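Side-chain contacts in activated BY transcription factor SSRB (Salmonella enterica, PDB 2WNW), which is a glycosyl hydrolase family 30 protein that pairs a TIM-barrel domain with a beta-sandwich domain: residues 68-73 / 359-364; 304-309 / 347-352; 165-170 / 214-219. All blocks are in the same frame, centred on the assembly; numbering follows the deposited sequence.

In the fold
All three contacts belong to the TIM-barrel part of the chain, but they fall into two regions. Interactions 1 and 2 have centres about 16 Å apart and touch directly: N364 at the end of 359-364 meets A350 in 347-352, with N364 ND2 2.8 Å from A350 O, probably a hydrogen bond. Interaction 3 is remote, its centre about 40 Å from that of interaction 1 and about 38 Å from that of interaction 2, with nearest atoms about 25 and 22 Å away. It lies across the chain's centre from interaction 2. A phosphate ion, probably from the crystallisation liquor, adjoins 304-309 in interaction 2.

Interaction 1 (68-73 / 359-364); sequences KAQFLS and DVLRRN
Q70 reaches from helix 65-76 toward strand 360-363 and meets L361, whose side chain comes from the opposite direction. Q70 CG lies anti to the backbone N (chi1 163°) and the chain stays extended beyond it, which lays the amide alongside the L361 CD2 methyl. That methyl is the touching atom on the strand side: L361 CD2 is 3.4 Å from Q70 OE1 and 3.6 Å from Q70 CD. With no hydrogen bond between the segments, this is plain van der Waals packing against a polar group.

F71 is the next residue to touch, and it does so near its backbone rather than through its ring alone. L361 CD2 is 4.0 Å from F71 CA and 4.2 Å from F71 CB, while the other methyl, CD1, stands obliquely to the ring. In fold terms, helix 65-76, the second of two helices between the first and second barrel strands, is packed against a small three-stranded sheet of which 360-363 is an outer strand. I352 of the middle strand also touches F71 and L361, and the ring of Y75 meets that of F71 nearly at right angles.

One turn on from A69, S73 OG donates to A69 O at 3.0 Å, tilted 34° from the carbonyl plane. S73 N bonds the same oxygen from the other face of that plane, so two donors share one acceptor within the helix.

Interaction 2 (304-309 / 347-352); sequences GSQIRH and LCEAPI. With PO4 (phosphate ion), chain D.
H309 ND1 donates a weak hydrogen bond to E349 OE1 at 3.0 Å, with an N-H...O angle of only 132°. E349 OE2 is equally close to H309 ND1, at 3.0 Å, and sits at the ring's edge in its plane. The carboxylate is turned 76° against the imidazole. E349 places it there with CG anti to the backbone N and an extended chain. The stronger tie of H309 is on its other nitrogen: the bond from NE2 to E300 OE1 probably does most to fix the ring's rotation, with the weak ND1 contact adding to it. One ring face carries S305 O, 3.0 Å above the plane and offset toward the rim.

The amide of Q306 also lies beside E349 OE2, but its modelled orientation is doubtful. At the start of the helix, G304 N donates a weak hydrogen bond to phosphate O1 at 3.2 Å. R308 forms salt bridges with D302 and E300; its modelled closeness to the phosphate is doubtful.

The contact joins the first turn of helix 305-322, which follows the seventh strand of the TIM barrel, to the loop beyond the eighth.

Interaction 3 (165-170 / 214-219); sequences ECYADW and TAFAVQ
The F216 ring meets both Y167 and W170, and the three make an aromatic cluster that packs helix 167-183 against helix 210-227. These are neighbouring outer helices of the TIM barrel, following its third and fourth strands. F216 owes its reach to its first torsion: CG lies anti to the backbone N (chi1 -172°), which sends the ring toward the other helix although its CB does not aim there.

The ring's two aromatic neighbours meet it differently. Toward Y167 the geometry is an offset edge-to-face pair: the edge of F216 faces the tyrosine ring, the centroids are 5.8 Å apart and the planes stand at 75°. The closest side-chain approach of this pair is F216 CD1 to Y167 CD2, 3.8 Å, with Y167 CD2 lying in the plane of the F216 ring. The tyrosine ring also makes a cation-pi contact with R164 and an edge-to-face contact with Y220.

W170 likewise has CG anti to its backbone N (chi1 -179°), but its CB already points at helix 210-227, and the two side chains cross at about a right angle. The five-membered ring of W170 has its centroid 5.2 Å from that of F216. With the planes inclined only moderately to each other, this pair is neither a stack nor an edge-to-face one. A171 and I174 of the same helix also touch F216, so it is buried in apolar company.

Close fit shows at the outer end of the phenyl ring: F216 CZ comes 3.4 Å from W170 CD1, and next to it the ring edge at F216 CE1 meets Y167 O, 3.3 Å away and near the ring plane.

Interaction 1 (68-73 / 359-364)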
loop_
_atom_site.group_PDB
_atom_site.type_symbol
_atom_site.label_atom_id
_atom_site.label_comp_id
_atom_site.label_asym_id
_atom_site.label_seq_id
_atom_site.Cartn_x
_atom_site.Cartn_y
_atom_site.Cartn_z
ATOM N N LYS A 68 -39.607 -3.101 12.330
ATOM C CA LYS A 68 -38.763 -2.105 12.989
ATOM C C LYS A 68 -37.812 -2.799 13.959
ATOM O O LYS A 68 -36.624 -2.483 14.013
ATOM C CB LYS A 68 -39.608 -1.084 13.763
ATOM C CG LYS A 68 -40.422 -0.129 12.903
ATOM C CD LYS A 68 -41.094 0.933 13.767
ATOM C CE LYS A 68 -41.914 1.905 12.931
ATOM N NZ LYS A 68 -42.556 2.960 13.766
ATOM N N ALA A 69 -38.344 -3.745 14.726
ATOM C CA ALA A 69 -37.550 -4.486 15.700
ATOM C C ALA A 69 -36.449 -5.298 15.018
ATOM O O ALA A 69 -35.300 -5.289 15.458
ATOM C CB ALA A 69 -38.456 -5.412 16.516
ATOM N N GLN A 70 -36.809 -6.008 13.952
ATOM C CA GLN A 70 -35.839 -6.813 13.212
ATOM C C GLN A 70 -34.742 -5.920 12.632
ATOM O O GLN A 70 -33.552 -6.232 12.732
ATOM C CB GLN A 70 -36.533 -7.573 12.074
ATOM C CG GLN A 70 -35.569 -8.104 11.013
ATOM C CD GLN A 70 -36.270 -8.779 9.849
ATOM O OE1 GLN A 70 -37.249 -8.260 9.312
ATOM N NE2 GLN A 70 -35.762 -9.937 9.443
ATOM N N PHE A 71 -35.154 -4.814 12.017
ATOM C CA PHE A 71 -34.219 -3.866 11.418
ATOM C C PHE A 71 -33.197 -3.362 12.434
ATOM O O PHE A 71 -31.991 -3.414 12.193
ATOM C CB PHE A 71 -34.976 -2.672 10.832
ATOM C CG PHE A 71 -34.081 -1.563 10.348
ATOM C CD1 PHE A 71 -33.349 -1.706 9.173
ATOM C CD2 PHE A 71 -33.940 -0.392 11.087
ATOM C CE1 PHE A 71 -32.485 -0.698 8.741
ATOM C CE2 PHE A 71 -33.078 0.623 10.666
ATOM C CZ PHE A 71 -32.349 0.468 9.490
ATOM N N LEU A 72 -33.682 -2.871 13.571
ATOM C CA LEU A 72 -32.795 -2.348 14.604
ATOM C C LEU A 72 -31.850 -3.389 15.199
ATOM O O LEU A 72 -30.696 -3.080 15.497
ATOM C CB LEU A 72 -33.613 -1.692 15.722
ATOM C CG LEU A 72 -34.381 -0.428 15.326
ATOM C CD1 LEU A 72 -35.201 0.060 16.512
ATOM C CD2 LEU A 72 -33.403 0.654 14.874
ATOM N N SER A 73 -32.330 -4.617 15.379
ATOM C CA SER A 73 -31.484 -5.673 15.934
ATOM C C SER A 73 -30.364 -6.043 14.964
ATOM O O SER A 73 -29.222 -6.268 15.365
ATOM C CB SER A 73 -32.315 -6.924 16.231
ATOM O OG SER A 73 -33.318 -6.652 17.194
ATOM N N ASP A 359 -44.161 -5.205 3.129
ATOM C CA ASP A 359 -43.492 -5.207 4.425
ATOM C C ASP A 359 -42.346 -6.210 4.414
ATOM O O ASP A 359 -42.220 -7.043 5.311
ATOM C CB ASP A 359 -44.497 -5.542 5.534
ATOM C CG ASP A 359 -43.890 -5.458 6.925
ATOM O OD1 ASP A 359 -43.059 -4.554 7.166
ATOM O OD2 ASP A 359 -44.256 -6.289 7.784
ATOM N N VAL A 360 -41.509 -6.111 3.383
ATOM C CA VAL A 360 -40.362 -6.997 3.220
ATOM C C VAL A 360 -39.031 -6.252 3.329
ATOM O O VAL A 360 -38.808 -5.247 2.649
ATOM C CB VAL A 360 -40.407 -7.718 1.854
ATOM C CG1 VAL A 360 -39.146 -8.550 1.660
ATOM C CG2 VAL A 360 -41.641 -8.606 1.777
ATOM N N LEU A 361 -38.160 -6.767 4.191
ATOM C CA LEU A 361 -36.834 -6.208 4.435
ATOM C C LEU A 361 -35.836 -6.991 3.579
ATOM O O LEU A 361 -35.902 -8.218 3.516
ATOM C CB LEU A 361 -36.490 -6.359 5.922
ATOM C CG LEU A 361 -35.435 -5.456 6.558
ATOM C CD1 LEU A 361 -35.860 -4.010 6.417
ATOM C CD2 LEU A 361 -35.278 -5.805 8.028
ATOM N N ARG A 362 -34.915 -6.287 2.928
ATOM C CA ARG A 362 -33.925 -6.927 2.062
ATOM C C ARG A 362 -32.490 -6.511 2.388
ATOM O O ARG A 362 -32.193 -5.321 2.510
ATOM C CB ARG A 362 -34.237 -6.580 0.604
ATOM C CG ARG A 362 -33.138 -6.898 -0.392
ATOM C CD ARG A 362 -33.063 -5.806 -1.452
ATOM N NE ARG A 362 -34.370 -5.525 -2.042
ATOM C CZ ARG A 362 -34.645 -4.454 -2.781
ATOM N NH1 ARG A 362 -33.704 -3.552 -3.024
ATOM N NH2 ARG A 362 -35.862 -4.284 -3.282
ATOM N N ARG A 363 -31.605 -7.496 2.523
ATOM C CA ARG A 363 -30.199 -7.230 2.814
ATOM C C ARG A 363 -29.344 -7.463 1.573
ATOM O O ARG A 363 -29.275 -8.582 1.056
ATOM C CB ARG A 363 -29.706 -8.135 3.946
ATOM C CG ARG A 363 -30.119 -7.677 5.334
ATOM C CD ARG A 363 -29.699 -8.680 6.385
ATOM N NE ARG A 363 -30.459 -9.920 6.271
ATOM C CZ ARG A 363 -30.214 -11.013 6.984
ATOM N NH1 ARG A 363 -29.224 -11.023 7.867
ATOM N NH2 ARG A 363 -30.959 -12.099 6.815
ATOM N N ASN A 364 -28.696 -6.405 1.098
ATOM C CA ASN A 364 -27.844 -6.501 -0.081
ATOM C C ASN A 364 -26.467 -7.052 0.275
ATOM O O ASN A 364 -26.120 -7.153 1.451
ATOM C CB ASN A 364 -27.718 -5.125 -0.740
ATOM C CG ASN A 364 -29.025 -4.660 -1.354
ATOM O OD1 ASN A 364 -29.617 -5.365 -2.171
ATOM N ND2 ASN A 364 -29.486 -3.474 -0.960
#

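Interaction 2 (304-309 / 347-352)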
loop_
_atom_site.group_PDB
_atom_site.type_symbol
_atom_site.label_atom_id
_atom_site.label_comp_id
_atom_site.label_asym_id
_atom_site.label_seq_id
_atom_site.Cartn_x
_atom_site.Cartn_y
_atom_site.Cartn_z
ATOM N N GLY A 304 -24.183 -8.649 -12.629
ATOM C CA GLY A 304 -23.040 -8.467 -11.752
ATOM C C GLY A 304 -23.093 -7.330 -10.746
ATOM O O GLY A 304 -22.125 -7.115 -10.024
ATOM N N SER A 305 -24.209 -6.614 -10.673
ATOM C CA SER A 305 -24.311 -5.489 -9.743
ATOM C C SER A 305 -23.993 -5.812 -8.281
ATOM O O SER A 305 -23.187 -5.121 -7.658
ATOM C CB SER A 305 -25.695 -4.838 -9.839
ATOM O OG SER A 305 -26.728 -5.773 -9.599
ATOM N N GLN A 306 -24.612 -6.848 -7.723
ATOM C CA GLN A 306 -24.346 -7.181 -6.329
ATOM C C GLN A 306 -22.881 -7.516 -6.057
ATOM O O GLN A 306 -22.328 -7.098 -5.036
ATOM C CB GLN A 306 -25.246 -8.327 -5.862
ATOM C CG GLN A 306 -26.695 -7.900 -5.648
ATOM C CD GLN A 306 -26.805 -6.667 -4.760
ATOM O OE1 GLN A 306 -27.311 -5.622 -5.182
ATOM N NE2 GLN A 306 -26.321 -6.781 -3.529
ATOM N N ILE A 307 -22.253 -8.263 -6.961
ATOM C CA ILE A 307 -20.851 -8.620 -6.785
ATOM C C ILE A 307 -19.973 -7.373 -6.861
ATOM O O ILE A 307 -19.012 -7.244 -6.098
ATOM C CB ILE A 307 -20.387 -9.650 -7.850
ATOM C CG1 ILE A 307 -20.815 -11.056 -7.423
ATOM C CG2 ILE A 307 -18.874 -9.591 -8.027
ATOM C CD1 ILE A 307 -20.152 -11.543 -6.130
ATOM N N ARG A 308 -20.300 -6.460 -7.775
ATOM C CA ARG A 308 -19.527 -5.225 -7.910
ATOM C C ARG A 308 -19.639 -4.373 -6.650
ATOM O O ARG A 308 -18.664 -3.755 -6.225
ATOM C CB ARG A 308 -20.007 -4.388 -9.103
ATOM C CG ARG A 308 -19.674 -4.953 -10.486
ATOM C CD ARG A 308 -19.689 -3.831 -11.521
ATOM N NE ARG A 308 -20.944 -3.082 -11.493
ATOM C CZ ARG A 308 -22.071 -3.505 -12.052
ATOM N NH1 ARG A 308 -22.094 -4.665 -12.686
ATOM N NH2 ARG A 308 -23.179 -2.783 -11.974
ATOM N N HIS A 309 -20.834 -4.328 -6.067
ATOM C CA HIS A 309 -21.060 -3.546 -4.854
ATOM C C HIS A 309 -20.301 -4.166 -3.687
ATOM O O HIS A 309 -19.744 -3.462 -2.842
ATOM C CB HIS A 309 -22.558 -3.475 -4.558
ATOM C CG HIS A 309 -23.345 -2.774 -5.622
ATOM N ND1 HIS A 309 -24.719 -2.672 -5.589
ATOM C CD2 HIS A 309 -22.950 -2.150 -6.758
ATOM C CE1 HIS A 309 -25.137 -2.017 -6.658
ATOM N NE2 HIS A 309 -24.083 -1.689 -7.384
ATOM N N LEU A 347 -31.081 8.599 -6.563
ATOM C CA LEU A 347 -31.321 7.294 -5.946
ATOM C C LEU A 347 -30.040 6.475 -5.801
ATOM O O LEU A 347 -29.209 6.438 -6.709
ATOM C CB LEU A 347 -32.345 6.513 -6.779
ATOM C CG LEU A 347 -33.668 7.240 -7.060
ATOM C CD1 LEU A 347 -34.537 6.395 -7.982
ATOM C CD2 LEU A 347 -34.391 7.523 -5.751
ATOM N N CYS A 348 -29.894 5.810 -4.657
ATOM C CA CYS A 348 -28.712 4.996 -4.375
ATOM C C CYS A 348 -29.102 3.726 -3.637
ATOM O O CYS A 348 -30.192 3.627 -3.081
ATOM C CB CYS A 348 -27.721 5.761 -3.486
ATOM S SG CYS A 348 -27.072 7.317 -4.142
ATOM N N GLU A 349 -28.205 2.749 -3.626
ATOM C CA GLU A 349 -28.474 1.519 -2.894
ATOM C C GLU A 349 -28.071 1.756 -1.435
ATOM O O GLU A 349 -27.266 2.643 -1.145
ATOM C CB GLU A 349 -27.648 0.366 -3.471
ATOM C CG GLU A 349 -28.016 -1.001 -2.922
ATOM C CD GLU A 349 -27.091 -2.097 -3.418
ATOM O OE1 GLU A 349 -25.962 -2.213 -2.894
ATOM O OE2 GLU A 349 -27.492 -2.835 -4.344
ATOM N N ALA A 350 -28.658 0.985 -0.524
ATOM C CA ALA A 350 -28.326 1.047 0.899
ATOM C C ALA A 350 -28.192 -0.425 1.277
ATOM O O ALA A 350 -28.863 -1.278 0.688
ATOM C CB ALA A 350 -29.448 1.715 1.701
ATOM N N PRO A 351 -27.322 -0.753 2.246
ATOM C CA PRO A 351 -27.155 -2.160 2.633
ATOM C C PRO A 351 -28.461 -2.876 2.946
ATOM O O PRO A 351 -28.574 -4.085 2.750
ATOM C CB PRO A 351 -26.209 -2.079 3.828
ATOM C CG PRO A 351 -25.341 -0.899 3.460
ATOM C CD PRO A 351 -26.375 0.108 2.977
ATOM N N ILE A 352 -29.438 -2.131 3.451
ATOM C CA ILE A 352 -30.743 -2.705 3.737
ATOM C C ILE A 352 -31.789 -1.828 3.073
ATOM O O ILE A 352 -31.744 -0.600 3.173
ATOM C CB ILE A 352 -31.037 -2.789 5.258
ATOM C CG1 ILE A 352 -30.085 -3.787 5.915
ATOM C CG2 ILE A 352 -32.485 -3.236 5.486
ATOM C CD1 ILE A 352 -30.373 -4.041 7.385
HETATM P P PO4 D . -22.127 -7.263 -15.230
HETATM O O1 PO4 D . -23.553 -7.412 -15.556
HETATM O O2 PO4 D . -21.509 -8.594 -15.078
HETATM O O3 PO4 D . -21.445 -6.509 -16.310
HETATM O O4 PO4 D . -22.000 -6.534 -13.976
#

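Interaction 3 (165-170 / 214-219)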
loop_
_atom_site.group_PDB
_atom_site.type_symbol
_atom_site.label_atom_id
_atom_site.label_comp_id
_atom_site.label_asym_id
_atom_site.label_seq_id
_atom_site.Cartn_x
_atom_site.Cartn_y
_atom_site.Cartn_z
ATOM N N GLU A 165 -21.227 37.596 7.243
ATOM C CA GLU A 165 -21.928 38.158 8.390
ATOM C C GLU A 165 -22.871 37.158 9.058
ATOM O O GLU A 165 -23.544 37.492 10.036
ATOM C CB GLU A 165 -22.699 39.426 7.991
ATOM C CG GLU A 165 -23.806 39.240 6.962
ATOM C CD GLU A 165 -23.314 39.302 5.521
ATOM O OE1 GLU A 165 -24.162 39.483 4.620
ATOM O OE2 GLU A 165 -22.094 39.169 5.282
ATOM N N CYS A 166 -22.913 35.930 8.538
ATOM C CA CYS A 166 -23.773 34.893 9.107
ATOM C C CYS A 166 -22.996 33.749 9.756
ATOM O O CYS A 166 -23.587 32.742 10.148
ATOM C CB CYS A 166 -24.702 34.317 8.034
ATOM S SG CYS A 166 -25.916 35.497 7.405
ATOM N N TYR A 167 -21.679 33.894 9.874
ATOM C CA TYR A 167 -20.877 32.839 10.488
ATOM C C TYR A 167 -21.312 32.589 11.926
ATOM O O TYR A 167 -21.522 31.444 12.330
ATOM C CB TYR A 167 -19.386 33.194 10.435
ATOM C CG TYR A 167 -18.693 32.744 9.162
ATOM C CD1 TYR A 167 -19.253 33.001 7.909
ATOM C CD2 TYR A 167 -17.467 32.076 9.210
ATOM C CE1 TYR A 167 -18.609 32.607 6.733
ATOM C CE2 TYR A 167 -16.813 31.679 8.042
ATOM C CZ TYR A 167 -17.386 31.949 6.809
ATOM O OH TYR A 167 -16.730 31.580 5.655
ATOM N N ALA A 168 -21.452 33.659 12.703
ATOM C CA ALA A 168 -21.870 33.526 14.093
ATOM C C ALA A 168 -23.267 32.918 14.192
ATOM O O ALA A 168 -23.515 32.031 15.016
ATOM C CB ALA A 168 -21.841 34.887 14.778
ATOM N N ASP A 169 -24.181 33.391 13.349
ATOM C CA ASP A 169 -25.550 32.890 13.372
ATOM C C ASP A 169 -25.656 31.409 13.011
ATOM O O ASP A 169 -26.448 30.679 13.606
ATOM C CB ASP A 169 -26.437 33.715 12.431
ATOM C CG ASP A 169 -26.560 35.168 12.865
ATOM O OD1 ASP A 169 -26.783 35.414 14.067
ATOM O OD2 ASP A 169 -26.447 36.062 12.001
ATOM N N TRP A 170 -24.865 30.965 12.037
ATOM C CA TRP A 170 -24.899 29.560 11.626
ATOM C C TRP A 170 -24.323 28.714 12.761
ATOM O O TRP A 170 -24.855 27.653 13.089
ATOM C CB TRP A 170 -24.078 29.363 10.345
ATOM C CG TRP A 170 -24.043 27.946 9.790
ATOM C CD1 TRP A 170 -22.966 27.331 9.209
ATOM C CD2 TRP A 170 -25.129 27.002 9.715
ATOM N NE1 TRP A 170 -23.309 26.073 8.780
ATOM C CE2 TRP A 170 -24.628 25.842 9.075
ATOM C CE3 TRP A 170 -26.472 27.023 10.123
ATOM C CZ2 TRP A 170 -25.421 24.713 8.831
ATOM C CZ3 TRP A 170 -27.264 25.897 9.881
ATOM C CH2 TRP A 170 -26.734 24.759 9.240
ATOM N N THR A 214 -11.806 26.183 8.157
ATOM C CA THR A 214 -11.066 26.088 9.405
ATOM C C THR A 214 -11.388 27.248 10.344
ATOM O O THR A 214 -11.435 27.067 11.555
ATOM C CB THR A 214 -9.534 26.012 9.163
ATOM O OG1 THR A 214 -9.106 27.132 8.379
ATOM C CG2 THR A 214 -9.178 24.718 8.430
ATOM N N ALA A 215 -11.619 28.436 9.792
ATOM C CA ALA A 215 -11.955 29.581 10.636
ATOM C C ALA A 215 -13.295 29.319 11.322
ATOM O O ALA A 215 -13.479 29.644 12.496
ATOM C CB ALA A 215 -12.031 30.861 9.802
ATOM N N PHE A 216 -14.231 28.718 10.592
ATOM C CA PHE A 216 -15.539 28.434 11.164
ATOM C C PHE A 216 -15.407 27.440 12.308
ATOM O O PHE A 216 -16.057 27.577 13.341
ATOM C CB PHE A 216 -16.488 27.864 10.106
ATOM C CG PHE A 216 -17.907 27.730 10.583
ATOM C CD1 PHE A 216 -18.725 28.851 10.695
ATOM C CD2 PHE A 216 -18.411 26.493 10.966
ATOM C CE1 PHE A 216 -20.029 28.738 11.185
ATOM C CE2 PHE A 216 -19.709 26.374 11.458
ATOM C CZ PHE A 216 -20.518 27.497 11.567
ATOM N N ALA A 217 -14.553 26.437 12.126
ATOM C CA ALA A 217 -14.353 25.424 13.156
ATOM C C ALA A 217 -13.658 25.976 14.401
ATOM O O ALA A 217 -14.122 25.784 15.525
ATOM C CB ALA A 217 -13.537 24.260 12.588
ATOM N N VAL A 218 -12.549 26.674 14.188
ATOM C CA VAL A 218 -11.751 27.201 15.287
ATOM C C VAL A 218 -12.198 28.529 15.891
ATOM O O VAL A 218 -12.157 28.701 17.109
ATOM C CB VAL A 218 -10.271 27.317 14.851
ATOM C CG1 VAL A 218 -9.430 27.906 15.974
ATOM C CG2 VAL A 218 -9.751 25.942 14.451
ATOM N N GLN A 219 -12.620 29.466 15.052
ATOM C CA GLN A 219 -13.042 30.772 15.547
ATOM C C GLN A 219 -14.498 30.847 15.992
ATOM O O GLN A 219 -14.833 31.621 16.892
ATOM C CB GLN A 219 -12.786 31.839 14.483
ATOM C CG GLN A 219 -11.316 32.114 14.228
ATOM C CD GLN A 219 -11.102 32.989 13.014
ATOM O OE1 GLN A 219 -11.861 33.928 12.773
ATOM N NE2 GLN A 219 -10.061 32.694 12.247
#